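Local coordinates for protein cadherin-related family member 2 (Homo sapiens, PDB 5CZR) that forms calcium-dependent heterophilic adhesion complexes with CDHR5 on adjacent microvilli and so controls how microvilli pack at the apical surface of epithelial cells, at residues S122-V127 and G164-N169; L183-C188 and L204-S209. One frame throughout, in Å; residues are numbered along the deposited sequence.

Contact 1. Residues S122-V127 and G164-N169; sequences SVVFSV and GSIVLN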
ATOM      1  N   SER A 122      30.476   4.201  13.807  1.00 31.92           N
ATOM      2  CA  SER A 122      30.545   4.723  12.439  1.00 33.63           C
ATOM      3  C   SER A 122      29.360   4.283  11.562  1.00 33.78           C
ATOM      4  O   SER A 122      28.962   3.124  11.623  1.00 33.55           O
ATOM      5  CB  SER A 122      31.828   4.315  11.732  1.00 31.54           C
ATOM      6  OG  SER A 122      32.950   4.768  12.431  1.00 32.45           O
ATOM      7  N   VAL A 123      28.849   5.201  10.723  1.00 32.68           N
ATOM      8  CA  VAL A 123      27.953   4.818   9.648  1.00 33.53           C
ATOM      9  C   VAL A 123      28.726   4.062   8.567  1.00 32.00           C
ATOM     10  O   VAL A 123      29.718   4.557   8.058  1.00 30.38           O
ATOM     11  CB  VAL A 123      27.239   6.039   9.027  1.00 36.43           C
ATOM     12  CG1 VAL A 123      26.400   5.635   7.808  1.00 36.16           C
ATOM     13  CG2 VAL A 123      26.316   6.681  10.056  1.00 38.73           C
ATOM     14  N   VAL A 124      28.256   2.868   8.203  1.00 31.58           N
ATOM     15  CA  VAL A 124      28.970   2.039   7.220  1.00 31.41           C
ATOM     16  C   VAL A 124      28.280   2.013   5.859  1.00 32.08           C
ATOM     17  O   VAL A 124      28.916   1.815   4.846  1.00 31.71           O
ATOM     18  CB  VAL A 124      29.328   0.635   7.706  1.00 32.98           C
ATOM     19  CG1 VAL A 124      30.187   0.684   8.964  1.00 35.23           C
ATOM     20  CG2 VAL A 124      28.165  -0.277   7.910  1.00 32.65           C
ATOM     21  N   PHE A 125      26.953   2.126   5.853  1.00 33.20           N
ATOM     22  CA  PHE A 125      26.173   2.073   4.634  1.00 34.61           C
ATOM     23  C   PHE A 125      24.823   2.674   4.933  1.00 34.78           C
ATOM     24  O   PHE A 125      24.402   2.724   6.088  1.00 38.12           O
ATOM     25  CB  PHE A 125      25.998   0.599   4.149  1.00 35.14           C
ATOM     26  CG  PHE A 125      25.783   0.472   2.679  1.00 34.85           C
ATOM     27  CD1 PHE A 125      26.830   0.663   1.801  1.00 36.04           C
ATOM     28  CD2 PHE A 125      24.518   0.180   2.161  1.00 36.32           C
ATOM     29  CE1 PHE A 125      26.643   0.530   0.429  1.00 36.56           C
ATOM     30  CE2 PHE A 125      24.326   0.064   0.796  1.00 36.67           C
ATOM     31  CZ  PHE A 125      25.392   0.230  -0.071  1.00 36.30           C
ATOM     32  N   SER A 126      24.108   3.005   3.877  1.00 32.89           N
ATOM     33  CA  SER A 126      22.790   3.534   3.988  1.00 33.38           C
ATOM     34  C   SER A 126      21.846   2.891   2.950  1.00 31.84           C
ATOM     35  O   SER A 126      22.181   2.807   1.789  1.00 31.14           O
ATOM     36  CB  SER A 126      22.892   5.042   3.754  1.00 34.50           C
ATOM     37  OG  SER A 126      21.600   5.525   3.570  1.00 37.33           O
ATOM     38  N   VAL A 127      20.685   2.427   3.398  1.00 29.96           N
ATOM     39  CA  VAL A 127      19.675   1.899   2.513  1.00 29.20           C
ATOM     40  C   VAL A 127      18.395   2.699   2.632  1.00 29.28           C
ATOM     41  O   VAL A 127      18.176   3.391   3.617  1.00 30.53           O
ATOM     42  CB  VAL A 127      19.368   0.398   2.766  1.00 28.24           C
ATOM     43  CG1 VAL A 127      20.592  -0.440   2.462  1.00 27.58           C
ATOM     44  CG2 VAL A 127      18.837   0.166   4.170  1.00 27.54           C
ATOM     45  N   GLY A 164      17.364   4.038   7.924  1.00 26.76           N
ATOM     46  CA  GLY A 164      18.069   3.155   6.989  1.00 28.74           C
ATOM     47  C   GLY A 164      19.611   3.162   7.033  1.00 29.79           C
ATOM     48  O   GLY A 164      20.243   2.453   6.250  1.00 28.62           O
ATOM     49  N   SER A 165      20.212   3.935   7.945  1.00 29.69           N
ATOM     50  CA  SER A 165      21.649   3.896   8.109  1.00 29.04           C
ATOM     51  C   SER A 165      22.044   2.681   8.913  1.00 28.72           C
ATOM     52  O   SER A 165      21.441   2.367   9.932  1.00 28.46           O
ATOM     53  CB  SER A 165      22.198   5.166   8.774  1.00 30.42           C
ATOM     54  OG  SER A 165      22.071   6.237   7.861  1.00 34.25           O
ATOM     55  N   ILE A 166      23.066   1.992   8.427  1.00 28.03           N
ATOM     56  CA  ILE A 166      23.625   0.885   9.135  1.00 28.95           C
ATOM     57  C   ILE A 166      24.877   1.400   9.842  1.00 28.21           C
ATOM     58  O   ILE A 166      25.760   1.967   9.222  1.00 26.10           O
ATOM     59  CB  ILE A 166      23.959  -0.253   8.148  1.00 29.22           C
ATOM     60  CG1 ILE A 166      22.664  -0.788   7.579  1.00 29.61           C
ATOM     61  CG2 ILE A 166      24.758  -1.366   8.805  1.00 30.04           C
ATOM     62  CD1 ILE A 166      22.858  -1.527   6.286  1.00 31.19           C
ATOM     63  N   VAL A 167      24.967   1.091  11.125  1.00 29.53           N
ATOM     64  CA  VAL A 167      26.100   1.496  11.951  1.00 30.08           C
ATOM     65  C   VAL A 167      26.923   0.309  12.455  1.00 32.21           C
ATOM     66  O   VAL A 167      26.395  -0.788  12.744  1.00 32.29           O
ATOM     67  CB  VAL A 167      25.686   2.400  13.137  1.00 29.02           C
ATOM     68  CG1 VAL A 167      25.112   3.689  12.620  1.00 28.98           C
ATOM     69  CG2 VAL A 167      24.720   1.711  14.084  1.00 29.42           C
ATOM     70  N   LEU A 168      28.218   0.560  12.633  1.00 31.87           N
ATOM     71  CA  LEU A 168      29.090  -0.411  13.260  1.00 32.03           C
ATOM     72  C   LEU A 168      28.821  -0.418  14.759  1.00 32.87           C
ATOM     73  O   LEU A 168      28.861   0.621  15.425  1.00 34.48           O
ATOM     74  CB  LEU A 168      30.538  -0.067  12.969  1.00 32.33           C
ATOM     75  CG  LEU A 168      31.551  -1.064  13.513  1.00 33.51           C
ATOM     76  CD1 LEU A 168      31.370  -2.407  12.821  1.00 33.66           C
ATOM     77  CD2 LEU A 168      32.977  -0.535  13.345  1.00 33.25           C
ATOM     78  N   ASN A 169      28.544  -1.595  15.301  1.00 33.23           N
ATOM     79  CA  ASN A 169      28.192  -1.716  16.708  1.00 34.70           C
ATOM     80  C   ASN A 169      29.183  -2.529  17.563  1.00 35.13           C
ATOM     81  O   ASN A 169      28.990  -2.685  18.754  1.00 37.34           O
ATOM     82  CB  ASN A 169      26.816  -2.333  16.760  1.00 35.46           C
ATOM     83  CG  ASN A 169      26.140  -2.151  18.089  1.00 35.35           C
ATOM     84  OD1 ASN A 169      25.864  -1.047  18.496  1.00 35.65           O
ATOM     85  ND2 ASN A 169      25.876  -3.247  18.770  1.00 36.90           N
TER

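Contact 2. Residues L183-C188 and L204-S209; sequences LELKAC and LPVFLS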
ATOM      1  N   LEU A 183      25.133  -9.085   5.078  1.00 32.99           N
ATOM      2  CA  LEU A 183      23.983  -8.704   5.882  1.00 33.18           C
ATOM      3  C   LEU A 183      22.756  -8.855   5.022  1.00 34.66           C
ATOM      4  O   LEU A 183      22.690  -8.259   3.943  1.00 36.79           O
ATOM      5  CB  LEU A 183      24.039  -7.236   6.353  1.00 32.64           C
ATOM      6  CG  LEU A 183      24.827  -6.802   7.590  1.00 33.44           C
ATOM      7  CD1 LEU A 183      26.194  -7.404   7.511  1.00 35.70           C
ATOM      8  CD2 LEU A 183      24.946  -5.304   7.731  1.00 33.85           C
ATOM      9  N   GLU A 184      21.787  -9.637   5.503  1.00 33.17           N
ATOM     10  CA  GLU A 184      20.527  -9.746   4.848  1.00 32.69           C
ATOM     11  C   GLU A 184      19.614  -8.727   5.498  1.00 31.15           C
ATOM     12  O   GLU A 184      19.466  -8.717   6.707  1.00 28.90           O
ATOM     13  CB  GLU A 184      19.943 -11.144   4.989  1.00 34.08           C
ATOM     14  CG  GLU A 184      18.655 -11.316   4.201  1.00 34.32           C
ATOM     15  CD  GLU A 184      17.951 -12.631   4.466  1.00 34.88           C
ATOM     16  OE1 GLU A 184      18.630 -13.646   4.649  1.00 38.41           O
ATOM     17  OE2 GLU A 184      16.710 -12.648   4.508  1.00 36.49           O
ATOM     18  N   LEU A 185      19.038  -7.850   4.687  1.00 31.34           N
ATOM     19  CA  LEU A 185      18.176  -6.790   5.195  1.00 32.16           C
ATOM     20  C   LEU A 185      16.757  -7.000   4.699  1.00 32.74           C
ATOM     21  O   LEU A 185      16.521  -7.497   3.578  1.00 33.52           O
ATOM     22  CB  LEU A 185      18.692  -5.417   4.741  1.00 32.84           C
ATOM     23  CG  LEU A 185      20.183  -5.147   4.941  1.00 34.47           C
ATOM     24  CD1 LEU A 185      20.618  -3.905   4.202  1.00 34.07           C
ATOM     25  CD2 LEU A 185      20.537  -5.055   6.421  1.00 35.46           C
ATOM     26  N   LYS A 186      15.821  -6.546   5.507  1.00 33.88           N
ATOM     27  CA  LYS A 186      14.413  -6.558   5.155  1.00 36.69           C
ATOM     28  C   LYS A 186      13.800  -5.187   5.536  1.00 34.88           C
ATOM     29  O   LYS A 186      14.254  -4.515   6.479  1.00 32.87           O
ATOM     30  CB  LYS A 186      13.732  -7.669   5.926  1.00 39.52           C
ATOM     31  CG  LYS A 186      12.391  -8.079   5.385  1.00 45.95           C
ATOM     32  CD  LYS A 186      11.667  -9.234   6.137  1.00 49.64           C
ATOM     33  CE  LYS A 186      10.956 -10.241   5.175  1.00 54.18           C
ATOM     34  NZ  LYS A 186      10.105 -11.287   5.825  1.00 50.81           N
ATOM     35  N   ALA A 187      12.795  -4.779   4.772  1.00 32.55           N
ATOM     36  CA  ALA A 187      11.972  -3.643   5.103  1.00 31.61           C
ATOM     37  C   ALA A 187      10.507  -4.065   5.123  1.00 29.67           C
ATOM     38  O   ALA A 187      10.042  -4.676   4.170  1.00 30.30           O
ATOM     39  CB  ALA A 187      12.192  -2.537   4.074  1.00 31.77           C
ATOM     40  N   CYS A 188       9.783  -3.678   6.169  1.00 28.55           N
ATOM     41  CA  CYS A 188       8.358  -3.998   6.302  1.00 28.98           C
ATOM     42  C   CYS A 188       7.568  -2.730   6.621  1.00 27.40           C
ATOM     43  O   CYS A 188       8.125  -1.780   7.195  1.00 27.04           O
ATOM     44  CB  CYS A 188       8.131  -5.055   7.409  1.00 31.11           C
ATOM     45  SG  CYS A 188       9.006  -6.632   7.187  1.00 32.85           S
ATOM     46  N   LEU A 204      11.085  -7.938  -0.611  1.00 32.88           N
ATOM     47  CA  LEU A 204      12.075  -8.953  -0.920  1.00 36.21           C
ATOM     48  C   LEU A 204      13.348  -8.711  -0.082  1.00 37.39           C
ATOM     49  O   LEU A 204      13.653  -7.574   0.294  1.00 38.98           O
ATOM     50  CB  LEU A 204      12.442  -8.863  -2.396  1.00 39.83           C
ATOM     51  CG  LEU A 204      11.323  -9.159  -3.415  1.00 43.28           C
ATOM     52  CD1 LEU A 204      11.612  -8.442  -4.745  1.00 45.92           C
ATOM     53  CD2 LEU A 204      11.150 -10.673  -3.615  1.00 41.86           C
ATOM     54  N   PRO A 205      14.077  -9.782   0.262  1.00 40.11           N
ATOM     55  CA  PRO A 205      15.338  -9.601   0.974  1.00 38.10           C
ATOM     56  C   PRO A 205      16.407  -8.947   0.088  1.00 38.35           C
ATOM     57  O   PRO A 205      16.423  -9.176  -1.120  1.00 36.17           O
ATOM     58  CB  PRO A 205      15.749 -11.012   1.322  1.00 40.88           C
ATOM     59  CG  PRO A 205      15.090 -11.865   0.258  1.00 42.44           C
ATOM     60  CD  PRO A 205      13.786 -11.201  -0.024  1.00 40.68           C
ATOM     61  N   VAL A 206      17.261  -8.113   0.699  1.00 36.11           N
ATOM     62  CA  VAL A 206      18.436  -7.571   0.027  1.00 34.62           C
ATOM     63  C   VAL A 206      19.671  -7.941   0.820  1.00 33.30           C
ATOM     64  O   VAL A 206      19.615  -8.096   2.050  1.00 30.83           O
ATOM     65  CB  VAL A 206      18.376  -6.037  -0.224  1.00 35.53           C
ATOM     66  CG1 VAL A 206      17.172  -5.688  -1.124  1.00 37.19           C
ATOM     67  CG2 VAL A 206      18.295  -5.267   1.068  1.00 34.11           C
ATOM     68  N   PHE A 207      20.777  -8.054   0.101  1.00 32.97           N
ATOM     69  CA  PHE A 207      22.038  -8.506   0.661  1.00 35.06           C
ATOM     70  C   PHE A 207      23.126  -7.446   0.500  1.00 36.78           C
ATOM     71  O   PHE A 207      23.448  -7.040  -0.627  1.00 39.16           O
ATOM     72  CB  PHE A 207      22.457  -9.799  -0.013  1.00 34.76           C
ATOM     73  CG  PHE A 207      21.476 -10.896   0.210  1.00 34.99           C
ATOM     74  CD1 PHE A 207      21.517 -11.646   1.376  1.00 35.10           C
ATOM     75  CD2 PHE A 207      20.435 -11.117  -0.696  1.00 35.74           C
ATOM     76  CE1 PHE A 207      20.587 -12.670   1.603  1.00 35.61           C
ATOM     77  CE2 PHE A 207      19.485 -12.124  -0.471  1.00 35.96           C
ATOM     78  CZ  PHE A 207      19.579 -12.910   0.674  1.00 35.72           C
ATOM     79  N   LEU A 208      23.691  -7.027   1.627  1.00 34.32           N
ATOM     80  CA  LEU A 208      24.808  -6.104   1.643  1.00 33.62           C
ATOM     81  C   LEU A 208      26.125  -6.873   1.867  1.00 34.59           C
ATOM     82  O   LEU A 208      26.282  -7.561   2.874  1.00 33.26           O
ATOM     83  CB  LEU A 208      24.587  -5.063   2.731  1.00 33.66           C
ATOM     84  CG  LEU A 208      25.750  -4.149   3.110  1.00 35.82           C
ATOM     85  CD1 LEU A 208      26.277  -3.329   1.949  1.00 38.10           C
ATOM     86  CD2 LEU A 208      25.301  -3.220   4.215  1.00 37.62           C
ATOM     87  N   SER A 209      27.051  -6.753   0.923  1.00 34.35           N
ATOM     88  CA  SER A 209      28.373  -7.346   1.054  1.00 36.61           C
ATOM     89  C   SER A 209      29.374  -6.357   1.617  1.00 35.84           C
ATOM     90  O   SER A 209      29.553  -5.268   1.077  1.00 35.59           O
ATOM     91  CB  SER A 209      28.853  -7.828  -0.289  1.00 38.87           C
ATOM     92  OG  SER A 209      27.930  -8.792  -0.768  1.00 42.08           O
TER

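Contact 1. Residues S122-V127 and G164-N169
V124 and F125 together face I166, a classic beta bulge that shifts the register of the antiparallel pairing between 122-127 and 164-169 by one residue. The pair lies in the second cadherin repeat of the fragment, in the sheet ordered 104-105, 123-130, 165-168, 158-160. At the bulge the side chains of V124 and I166 meet at about a right angle, CG2 of V124 lying 3.7 Å from CG2 of I166. I166 carries CG2 anti to its own backbone N, while CG1 lies beside that N (chi1 -67°) and carries CD1 to 4.4 Å from CB of F125. The second methyl of V124, CG1, lies 4.1 Å from CB of L168, again nearly perpendicular. On the face away from F125 and I166, V123 and V167 slant across one another, CG2 to CG1. Bonds from V124 N to I166 O and from I166 N to F125 O, both 2.8 Å, hold the backbones together around the bulge. G164 has positive phi, and a CB there would run into V127 O. At this end of the pair V127 N bonds to G164 O, 2.9 Å, the donor standing 41° out of the carbonyl plane.

Contact 2. Residues L183-C188 and L204-S209
E184 and F207 form a non-hydrogen-bonded antiparallel pair, their side chains running alongside each other in the same direction. The E184 chain, with CG anti to its backbone N (chi1 -175°) and extended beyond, comes obliquely against the phenyl ring at its CE1 corner: CG lies 3.5 Å from CE1 of F207 and OE1 3.7 Å from that same carbon. Carboxylate and ring planes are 55° apart, so the two groups do not stack. The other oxygen, OE2, lies 3.7 Å from CB of P205. Without the E184 chain, an alanine here is likely to leave P205 CB and the F207 ring without this neighbour, and the ring freer to turn. On the other face of the sheet, CB of L185 meets CG2 of V206 at 3.7 Å, while L183 and L208 lie side by side through their CD2 methyls. Paired backbone bonds hold this register: L183 and L208 exchange N-H and C=O in both directions, as do L185 and V206. Further out, strand 140-148 pairs with the far side of 183-188, and C188 is disulfide-bonded to C202. Acid and aromatic ring thus share one face, while the purely apolar other face, with L183, L185 and L208 buried, turns to the core.

Contact 1 and contact 2 belong to the two facing sheets of one cadherin repeat, the second of the fragment, and their centres are 13 Å apart. They come in series along the chain: contact 1 closes with strand 165-168, and strand 180-189, which follows it, opens contact 2. The sheets meet through side chains of the core, where CD1 of I166 lies 3.6 Å from CD2 of L208 and 3.9 Å from CD1 of L185. V127 and F125 add further packing, onto L185 and L208 respectively. The bulged pair and the regular pair thereby form opposite walls of one hydrophobic interior, joining the two layers of the Greek-key sandwich characteristic of cadherin repeats.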